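Local atomic coordinates of thioredoxin reductase (Streptomyces clavuligerus, PDB entry 4NTD), a protein that is a flavoenzyme of the thioredoxin reductase family that forms disulfide bonds in natural products, probably in holomycin. Residues D147-L159 with T226-R238. Numbering follows the deposited sequence.
Sequences DIPGVRERWGKDL and TVKRLVVEDDRLR
Arg154, at the end of helix 151-154, reaches Asp235 in the turn of the beta hairpin formed by strands 227-233 and 236-242, part of the antiparallel sheet beside the second Rossmann-type sheet of this reductase fold. Trp155 and Gly156, just after the helix, touch the FAD, so the contact joins the flavin-side loop to the hairpin. The tight side is apolar: Leu230 CD1 lies 3.8 Å from Leu159 CD2 and also meets Val151 CG2, while the chain passes so near Leu230 at Gly150 that a CB there would clash with Leu230 CB. A hydrogen bond from Leu230 N to Pro149 O (2.9 Å, 174°) ties the backbones there. Buried Arg154 and Asp158 lead out to exposed Asp235, where Lys157 NZ stays 4.2 Å from Asp235 OD2, beyond a salt bridge. Bends at chi2 and chi3 fold Arg154 across Val232. Its guanidinium grips Asp158 side-on, NE to OD2 at 2.8 Å, and sends NH1 in plane to Asp235 OD2, the Asp235 carboxylate standing 85° to it. A leucine in place of Arg154 would probably leave Asp235 without its salt-bridge partner and Asp158 freer to turn. Asp158 OD1 is held from opposite faces of its carboxylate, by Arg154 NH2 and by Leu237 N, the latter at 3.0 Å.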
ATOM      1  N   ASP A 147     -29.212 -12.099   8.240  1.00 26.74           N
ATOM      2  CA  ASP A 147     -30.129 -11.911   9.362  1.00 29.67           C
ATOM      3  C   ASP A 147     -30.437 -13.256  10.023  1.00 29.23           C
ATOM      4  O   ASP A 147     -31.517 -13.826   9.843  1.00 31.67           O
ATOM      5  CB  ASP A 147     -31.410 -11.213   8.884  1.00 34.42           C
ATOM      6  CG  ASP A 147     -32.314 -10.780  10.031  1.00 36.92           C
ATOM      7  OD1 ASP A 147     -31.833 -10.653  11.178  1.00 36.55           O
ATOM      8  OD2 ASP A 147     -33.514 -10.556   9.775  1.00 42.32           O
ATOM      9  N   ILE A 148     -29.462 -13.749  10.782  1.00 27.37           N
ATOM     10  CA  ILE A 148     -29.571 -15.005  11.519  1.00 26.53           C
ATOM     11  C   ILE A 148     -29.223 -14.709  12.979  1.00 26.26           C
ATOM     12  O   ILE A 148     -28.204 -14.072  13.244  1.00 26.35           O
ATOM     13  CB  ILE A 148     -28.605 -16.069  10.955  1.00 25.86           C
ATOM     14  CG1 ILE A 148     -29.040 -16.479   9.542  1.00 27.15           C
ATOM     15  CG2 ILE A 148     -28.544 -17.288  11.869  1.00 26.41           C
ATOM     16  CD1 ILE A 148     -28.002 -17.270   8.774  1.00 28.36           C
ATOM     17  N   PRO A 149     -30.068 -15.155  13.928  1.00 26.84           N
ATOM     18  CA  PRO A 149     -29.789 -14.890  15.341  1.00 27.20           C
ATOM     19  C   PRO A 149     -28.383 -15.308  15.776  1.00 27.32           C
ATOM     20  O   PRO A 149     -27.946 -16.423  15.481  1.00 27.14           O
ATOM     21  CB  PRO A 149     -30.849 -15.721  16.070  1.00 27.83           C
ATOM     22  CG  PRO A 149     -31.983 -15.790  15.115  1.00 28.98           C
ATOM     23  CD  PRO A 149     -31.372 -15.820  13.743  1.00 27.79           C
ATOM     24  N   GLY A 150     -27.689 -14.398  16.458  1.00 28.27           N
ATOM     25  CA  GLY A 150     -26.327 -14.633  16.930  1.00 27.09           C
ATOM     26  C   GLY A 150     -25.253 -13.979  16.076  1.00 25.22           C
ATOM     27  O   GLY A 150     -24.168 -13.682  16.573  1.00 24.95           O
ATOM     28  N   VAL A 151     -25.546 -13.749  14.797  1.00 24.08           N
ATOM     29  CA  VAL A 151     -24.545 -13.235  13.852  1.00 23.19           C
ATOM     30  C   VAL A 151     -24.043 -11.842  14.247  1.00 25.55           C
ATOM     31  O   VAL A 151     -22.833 -11.611  14.294  1.00 25.29           O
ATOM     32  CB  VAL A 151     -25.086 -13.239  12.401  1.00 25.72           C
ATOM     33  CG1 VAL A 151     -24.197 -12.426  11.469  1.00 26.33           C
ATOM     34  CG2 VAL A 151     -25.214 -14.672  11.899  1.00 25.80           C
ATOM     35  N   ARG A 152     -24.966 -10.925  14.532  1.00 28.16           N
ATOM     36  CA  ARG A 152     -24.601  -9.565  14.955  1.00 30.15           C
ATOM     37  C   ARG A 152     -23.779  -9.555  16.240  1.00 27.67           C
ATOM     38  O   ARG A 152     -22.783  -8.833  16.341  1.00 28.82           O
ATOM     39  CB  ARG A 152     -25.845  -8.693  15.169  1.00 41.47           C
ATOM     40  CG  ARG A 152     -26.313  -7.933  13.940  1.00 54.89           C
ATOM     41  CD  ARG A 152     -27.117  -6.695  14.316  1.00 70.40           C
ATOM     42  NE  ARG A 152     -28.277  -7.012  15.153  1.00 80.78           N
ATOM     43  CZ  ARG A 152     -28.351  -6.852  16.478  1.00 90.53           C
ATOM     44  NH1 ARG A 152     -27.329  -6.365  17.181  1.00101.68           N
ATOM     45  NH2 ARG A 152     -29.471  -7.183  17.112  1.00 98.17           N
ATOM     46  N   GLU A 153     -24.207 -10.361  17.211  1.00 28.19           N
ATOM     47  CA  GLU A 153     -23.580 -10.387  18.522  0.50 29.12           C
ATOM     48  C   GLU A 153     -22.138 -10.903  18.459  1.00 26.72           C
ATOM     49  O   GLU A 153     -21.265 -10.401  19.169  1.00 28.03           O
ATOM     50  CB  GLU A 153     -24.420 -11.234  19.488  0.50 30.30           C
ATOM     51  CG  GLU A 153     -25.767 -10.616  19.853  0.50 32.63           C
ATOM     52  CD  GLU A 153     -26.863 -10.892  18.838  0.50 30.77           C
ATOM     53  OE1 GLU A 153     -26.589 -11.556  17.814  0.50 28.37           O
ATOM     54  OE2 GLU A 153     -28.004 -10.437  19.065  0.50 37.10           O
ATOM     55  N   ARG A 154     -21.896 -11.892  17.601  1.00 24.58           N
ATOM     56  CA  ARG A 154     -20.591 -12.553  17.533  1.00 22.04           C
ATOM     57  C   ARG A 154     -19.646 -12.015  16.453  1.00 19.93           C
ATOM     58  O   ARG A 154     -18.492 -12.438  16.385  1.00 20.30           O
ATOM     59  CB  ARG A 154     -20.790 -14.062  17.354  1.00 20.71           C
ATOM     60  CG  ARG A 154     -21.668 -14.720  18.416  1.00 22.48           C
ATOM     61  CD  ARG A 154     -21.271 -14.364  19.844  1.00 24.83           C
ATOM     62  NE  ARG A 154     -19.895 -14.743  20.163  1.00 25.31           N
ATOM     63  CZ  ARG A 154     -19.295 -14.501  21.328  1.00 26.91           C
ATOM     64  NH1 ARG A 154     -19.937 -13.871  22.308  1.00 29.02           N
ATOM     65  NH2 ARG A 154     -18.039 -14.887  21.518  1.00 28.34           N
ATOM     66  N   TRP A 155     -20.130 -11.091  15.622  1.00 19.46           N
ATOM     67  CA  TRP A 155     -19.323 -10.476  14.556  1.00 20.20           C
ATOM     68  C   TRP A 155     -18.026  -9.882  15.111  1.00 19.83           C
ATOM     69  O   TRP A 155     -18.052  -9.086  16.051  1.00 20.36           O
ATOM     70  CB  TRP A 155     -20.149  -9.398  13.845  1.00 21.07           C
ATOM     71  CG  TRP A 155     -19.444  -8.593  12.775  1.00 19.54           C
ATOM     72  CD1 TRP A 155     -19.242  -7.241  12.777  1.00 19.98           C
ATOM     73  CD2 TRP A 155     -18.897  -9.074  11.535  1.00 19.05           C
ATOM     74  NE1 TRP A 155     -18.596  -6.853  11.627  1.00 19.42           N
ATOM     75  CE2 TRP A 155     -18.372  -7.957  10.849  1.00 19.16           C
ATOM     76  CE3 TRP A 155     -18.796 -10.339  10.941  1.00 20.10           C
ATOM     77  CZ2 TRP A 155     -17.753  -8.067   9.601  1.00 18.99           C
ATOM     78  CZ3 TRP A 155     -18.177 -10.446   9.699  1.00 20.43           C
ATOM     79  CH2 TRP A 155     -17.665  -9.315   9.044  1.00 19.68           C
ATOM     80  N   GLY A 156     -16.897 -10.295  14.536  1.00 20.27           N
ATOM     81  CA  GLY A 156     -15.578  -9.827  14.971  1.00 20.67           C
ATOM     82  C   GLY A 156     -14.946 -10.628  16.097  1.00 20.97           C
ATOM     83  O   GLY A 156     -13.765 -10.440  16.405  1.00 21.78           O
ATOM     84  N   LYS A 157     -15.725 -11.517  16.715  1.00 21.44           N
ATOM     85  CA  LYS A 157     -15.234 -12.381  17.785  1.00 21.67           C
ATOM     86  C   LYS A 157     -15.028 -13.798  17.248  1.00 20.64           C
ATOM     87  O   LYS A 157     -13.889 -14.226  17.060  1.00 22.06           O
ATOM     88  CB  LYS A 157     -16.206 -12.375  18.970  1.00 23.99           C
ATOM     89  CG  LYS A 157     -16.356 -11.014  19.633  1.00 28.70           C
ATOM     90  CD  LYS A 157     -17.392 -11.045  20.745  1.00 35.08           C
ATOM     91  CE  LYS A 157     -17.615  -9.663  21.337  1.00 46.40           C
ATOM     92  NZ  LYS A 157     -18.263  -9.736  22.675  1.00 52.64           N
ATOM     93  N   ASP A 158     -16.124 -14.512  16.996  1.00 19.55           N
ATOM     94  CA  ASP A 158     -16.064 -15.861  16.416  1.00 20.46           C
ATOM     95  C   ASP A 158     -17.087 -16.091  15.286  1.00 19.71           C
ATOM     96  O   ASP A 158     -17.267 -17.221  14.828  1.00 19.62           O
ATOM     97  CB  ASP A 158     -16.177 -16.933  17.513  1.00 22.53           C
ATOM     98  CG  ASP A 158     -17.238 -16.615  18.550  1.00 23.23           C
ATOM     99  OD1 ASP A 158     -17.073 -17.030  19.716  1.00 25.00           O
ATOM    100  OD2 ASP A 158     -18.232 -15.942  18.211  1.00 22.27           O
ATOM    101  N   LEU A 159     -17.751 -15.018  14.853  1.00 18.73           N
ATOM    102  CA  LEU A 159     -18.428 -14.972  13.560  1.00 18.98           C
ATOM    103  C   LEU A 159     -17.622 -13.971  12.738  1.00 18.74           C
ATOM    104  O   LEU A 159     -17.604 -12.777  13.044  1.00 19.43           O
ATOM    105  CB  LEU A 159     -19.893 -14.540  13.709  1.00 19.17           C
ATOM    106  CG  LEU A 159     -20.843 -14.642  12.500  1.00 20.54           C
ATOM    107  CD1 LEU A 159     -20.571 -13.566  11.458  1.00 21.84           C
ATOM    108  CD2 LEU A 159     -20.818 -16.022  11.856  1.00 20.69           C
ATOM    109  N   THR A 226     -31.803 -25.403   6.560  1.00 29.60           N
ATOM    110  CA  THR A 226     -31.853 -23.988   6.901  1.00 27.82           C
ATOM    111  C   THR A 226     -31.210 -23.776   8.275  1.00 27.89           C
ATOM    112  O   THR A 226     -31.582 -24.426   9.246  1.00 28.61           O
ATOM    113  CB  THR A 226     -33.308 -23.472   6.917  1.00 30.57           C
ATOM    114  OG1 THR A 226     -33.923 -23.732   5.649  1.00 32.77           O
ATOM    115  CG2 THR A 226     -33.364 -21.973   7.208  1.00 33.29           C
ATOM    116  N   VAL A 227     -30.227 -22.883   8.332  1.00 26.06           N
ATOM    117  CA  VAL A 227     -29.574 -22.497   9.577  1.00 24.60           C
ATOM    118  C   VAL A 227     -30.527 -21.604  10.370  1.00 27.29           C
ATOM    119  O   VAL A 227     -30.992 -20.585   9.856  1.00 29.66           O
ATOM    120  CB  VAL A 227     -28.251 -21.744   9.305  1.00 24.07           C
ATOM    121  CG1 VAL A 227     -27.642 -21.225  10.602  1.00 25.39           C
ATOM    122  CG2 VAL A 227     -27.264 -22.645   8.570  1.00 25.15           C
ATOM    123  N   LYS A 228     -30.809 -21.994  11.614  1.00 26.63           N
ATOM    124  CA  LYS A 228     -31.746 -21.265  12.466  0.50 26.50           C
ATOM    125  C   LYS A 228     -31.046 -20.186  13.296  1.00 28.59           C
ATOM    126  O   LYS A 228     -31.524 -19.055  13.369  1.00 30.18           O
ATOM    127  CB  LYS A 228     -32.486 -22.241  13.388  0.50 25.96           C
ATOM    128  CG  LYS A 228     -33.604 -21.606  14.203  0.50 27.56           C
ATOM    129  CD  LYS A 228     -34.255 -22.604  15.147  0.50 34.36           C
ATOM    130  CE  LYS A 228     -35.057 -21.891  16.225  0.50 41.51           C
ATOM    131  NZ  LYS A 228     -35.975 -22.809  16.955  0.50 47.81           N
ATOM    132  N   ARG A 229     -29.934 -20.552  13.929  1.00 27.25           N
ATOM    133  CA  ARG A 229     -29.220 -19.646  14.830  0.50 26.93           C
ATOM    134  C   ARG A 229     -27.794 -20.117  15.082  1.00 27.52           C
ATOM    135  O   ARG A 229     -27.467 -21.285  14.863  1.00 27.01           O
ATOM    136  CB  ARG A 229     -29.949 -19.536  16.181  0.50 29.09           C
ATOM    137  CG  ARG A 229     -29.811 -20.764  17.081  0.50 31.06           C
ATOM    138  CD  ARG A 229     -30.494 -20.584  18.431  0.50 34.23           C
ATOM    139  NE  ARG A 229     -30.564 -21.842  19.173  0.50 35.20           N
ATOM    140  CZ  ARG A 229     -29.942 -22.078  20.326  0.50 34.78           C
ATOM    141  NH1 ARG A 229     -29.203 -21.136  20.897  0.50 36.31           N
ATOM    142  NH2 ARG A 229     -30.069 -23.261  20.914  0.50 34.14           N
ATOM    143  N   LEU A 230     -26.960 -19.198  15.556  1.00 25.58           N
ATOM    144  CA  LEU A 230     -25.665 -19.551  16.107  1.00 25.29           C
ATOM    145  C   LEU A 230     -25.908 -19.847  17.582  1.00 26.83           C
ATOM    146  O   LEU A 230     -26.654 -19.124  18.246  1.00 32.77           O
ATOM    147  CB  LEU A 230     -24.671 -18.399  15.965  1.00 25.36           C
ATOM    148  CG  LEU A 230     -24.386 -17.900  14.548  1.00 26.91           C
ATOM    149  CD1 LEU A 230     -23.324 -16.813  14.590  1.00 27.80           C
ATOM    150  CD2 LEU A 230     -23.957 -19.037  13.632  1.00 26.92           C
ATOM    151  N   VAL A 231     -25.299 -20.916  18.086  1.00 26.55           N
ATOM    152  CA  VAL A 231     -25.437 -21.292  19.492  1.00 29.43           C
ATOM    153  C   VAL A 231     -24.275 -20.704  20.284  1.00 28.92           C
ATOM    154  O   VAL A 231     -23.113 -21.017  20.018  1.00 28.04           O
ATOM    155  CB  VAL A 231     -25.472 -22.824  19.671  1.00 31.94           C
ATOM    156  CG1 VAL A 231     -25.684 -23.189  21.135  1.00 34.25           C
ATOM    157  CG2 VAL A 231     -26.569 -23.431  18.807  1.00 33.03           C
ATOM    158  N   VAL A 232     -24.601 -19.851  21.255  1.00 29.13           N
ATOM    159  CA  VAL A 232     -23.605 -19.166  22.074  1.00 30.57           C
ATOM    160  C   VAL A 232     -23.838 -19.495  23.547  1.00 32.87           C
ATOM    161  O   VAL A 232     -24.955 -19.353  24.047  1.00 33.18           O
ATOM    162  CB  VAL A 232     -23.682 -17.637  21.879  1.00 30.46           C
ATOM    163  CG1 VAL A 232     -22.619 -16.929  22.710  1.00 32.31           C
ATOM    164  CG2 VAL A 232     -23.535 -17.276  20.406  1.00 30.30           C
ATOM    165  N   GLU A 233     -22.785 -19.944  24.228  1.00 33.23           N
ATOM    166  CA  GLU A 233     -22.850 -20.268  25.655  1.00 39.44           C
ATOM    167  C   GLU A 233     -21.583 -19.788  26.366  1.00 39.91           C
ATOM    168  O   GLU A 233     -20.472 -20.036  25.896  1.00 38.57           O
ATOM    169  CB  GLU A 233     -23.031 -21.775  25.855  1.00 48.03           C
ATOM    170  CG  GLU A 233     -24.340 -22.327  25.300  1.00 56.10           C
ATOM    171  CD  GLU A 233     -24.453 -23.838  25.418  1.00 71.03           C
ATOM    172  OE1 GLU A 233     -23.580 -24.467  26.057  1.00 68.92           O
ATOM    173  OE2 GLU A 233     -25.422 -24.402  24.866  1.00 71.11           O
ATOM    174  N   ASP A 234     -21.763 -19.102  27.495  1.00 41.93           N
ATOM    175  CA  ASP A 234     -20.656 -18.525  28.269  1.00 45.69           C
ATOM    176  C   ASP A 234     -19.742 -17.635  27.415  1.00 41.52           C
ATOM    177  O   ASP A 234     -18.514 -17.728  27.490  1.00 41.10           O
ATOM    178  CB  ASP A 234     -19.844 -19.625  28.969  1.00 50.55           C
ATOM    179  CG  ASP A 234     -20.682 -20.455  29.931  1.00 57.11           C
ATOM    180  OD1 ASP A 234     -21.769 -19.997  30.343  1.00 59.76           O
ATOM    181  OD2 ASP A 234     -20.245 -21.571  30.283  1.00 61.05           O
ATOM    182  N   ASP A 235     -20.364 -16.783  26.603  1.00 41.51           N
ATOM    183  CA  ASP A 235     -19.663 -15.796  25.774  1.00 39.77           C
ATOM    184  C   ASP A 235     -18.715 -16.407  24.730  1.00 37.60           C
ATOM    185  O   ASP A 235     -17.691 -15.812  24.385  1.00 36.44           O
ATOM    186  CB  ASP A 235     -18.910 -14.790  26.658  1.00 43.23           C
ATOM    187  CG  ASP A 235     -18.531 -13.517  25.913  1.00 44.03           C
ATOM    188  OD1 ASP A 235     -17.445 -12.968  26.194  1.00 45.66           O
ATOM    189  OD2 ASP A 235     -19.310 -13.071  25.045  1.00 44.42           O
ATOM    190  N   ARG A 236     -19.055 -17.590  24.229  1.00 34.91           N
ATOM    191  CA  ARG A 236     -18.341 -18.160  23.087  1.00 33.54           C
ATOM    192  C   ARG A 236     -19.257 -19.010  22.224  1.00 28.03           C
ATOM    193  O   ARG A 236     -20.153 -19.697  22.723  1.00 30.47           O
ATOM    194  CB  ARG A 236     -17.089 -18.949  23.509  1.00 41.65           C
ATOM    195  CG  ARG A 236     -17.143 -19.624  24.872  1.00 54.42           C
ATOM    196  CD  ARG A 236     -15.758 -19.689  25.503  1.00 65.81           C
ATOM    197  NE  ARG A 236     -14.822 -20.485  24.704  1.00 74.70           N
ATOM    198  CZ  ARG A 236     -14.356 -21.695  25.026  1.00 88.47           C
ATOM    199  NH1 ARG A 236     -14.714 -22.300  26.157  1.00 97.74           N
ATOM    200  NH2 ARG A 236     -13.509 -22.308  24.205  1.00 84.72           N
ATOM    201  N   LEU A 237     -19.026 -18.932  20.918  1.00 26.44           N
ATOM    202  CA  LEU A 237     -19.756 -19.729  19.945  1.00 25.22           C
ATOM    203  C   LEU A 237     -19.488 -21.213  20.175  1.00 25.03           C
ATOM    204  O   LEU A 237     -18.338 -21.628  20.317  1.00 25.34           O
ATOM    205  CB  LEU A 237     -19.331 -19.339  18.529  1.00 25.10           C
ATOM    206  CG  LEU A 237     -19.988 -20.122  17.392  1.00 29.95           C
ATOM    207  CD1 LEU A 237     -21.420 -19.662  17.191  1.00 31.29           C
ATOM    208  CD2 LEU A 237     -19.194 -19.968  16.110  1.00 37.03           C
ATOM    209  N   ARG A 238     -20.564 -21.997  20.216  1.00 25.78           N
ATOM    210  CA  ARG A 238     -20.486 -23.444  20.411  1.00 26.64           C
ATOM    211  C   ARG A 238     -20.865 -24.230  19.164  1.00 24.12           C
ATOM    212  O   ARG A 238     -20.448 -25.376  19.008  1.00 24.80           O
ATOM    213  CB  ARG A 238     -21.407 -23.868  21.555  1.00 31.52           C
ATOM    214  CG  ARG A 238     -21.170 -23.127  22.858  1.00 38.48           C
ATOM    215  CD  ARG A 238     -19.745 -23.303  23.352  1.00 45.58           C
ATOM    216  NE  ARG A 238     -19.553 -22.703  24.667  1.00 54.68           N
ATOM    217  CZ  ARG A 238     -18.459 -22.851  25.411  1.00 65.56           C
ATOM    218  NH1 ARG A 238     -17.431 -23.577  24.979  1.00 73.70           N
ATOM    219  NH2 ARG A 238     -18.390 -22.260  26.597  1.00 71.28           N
TER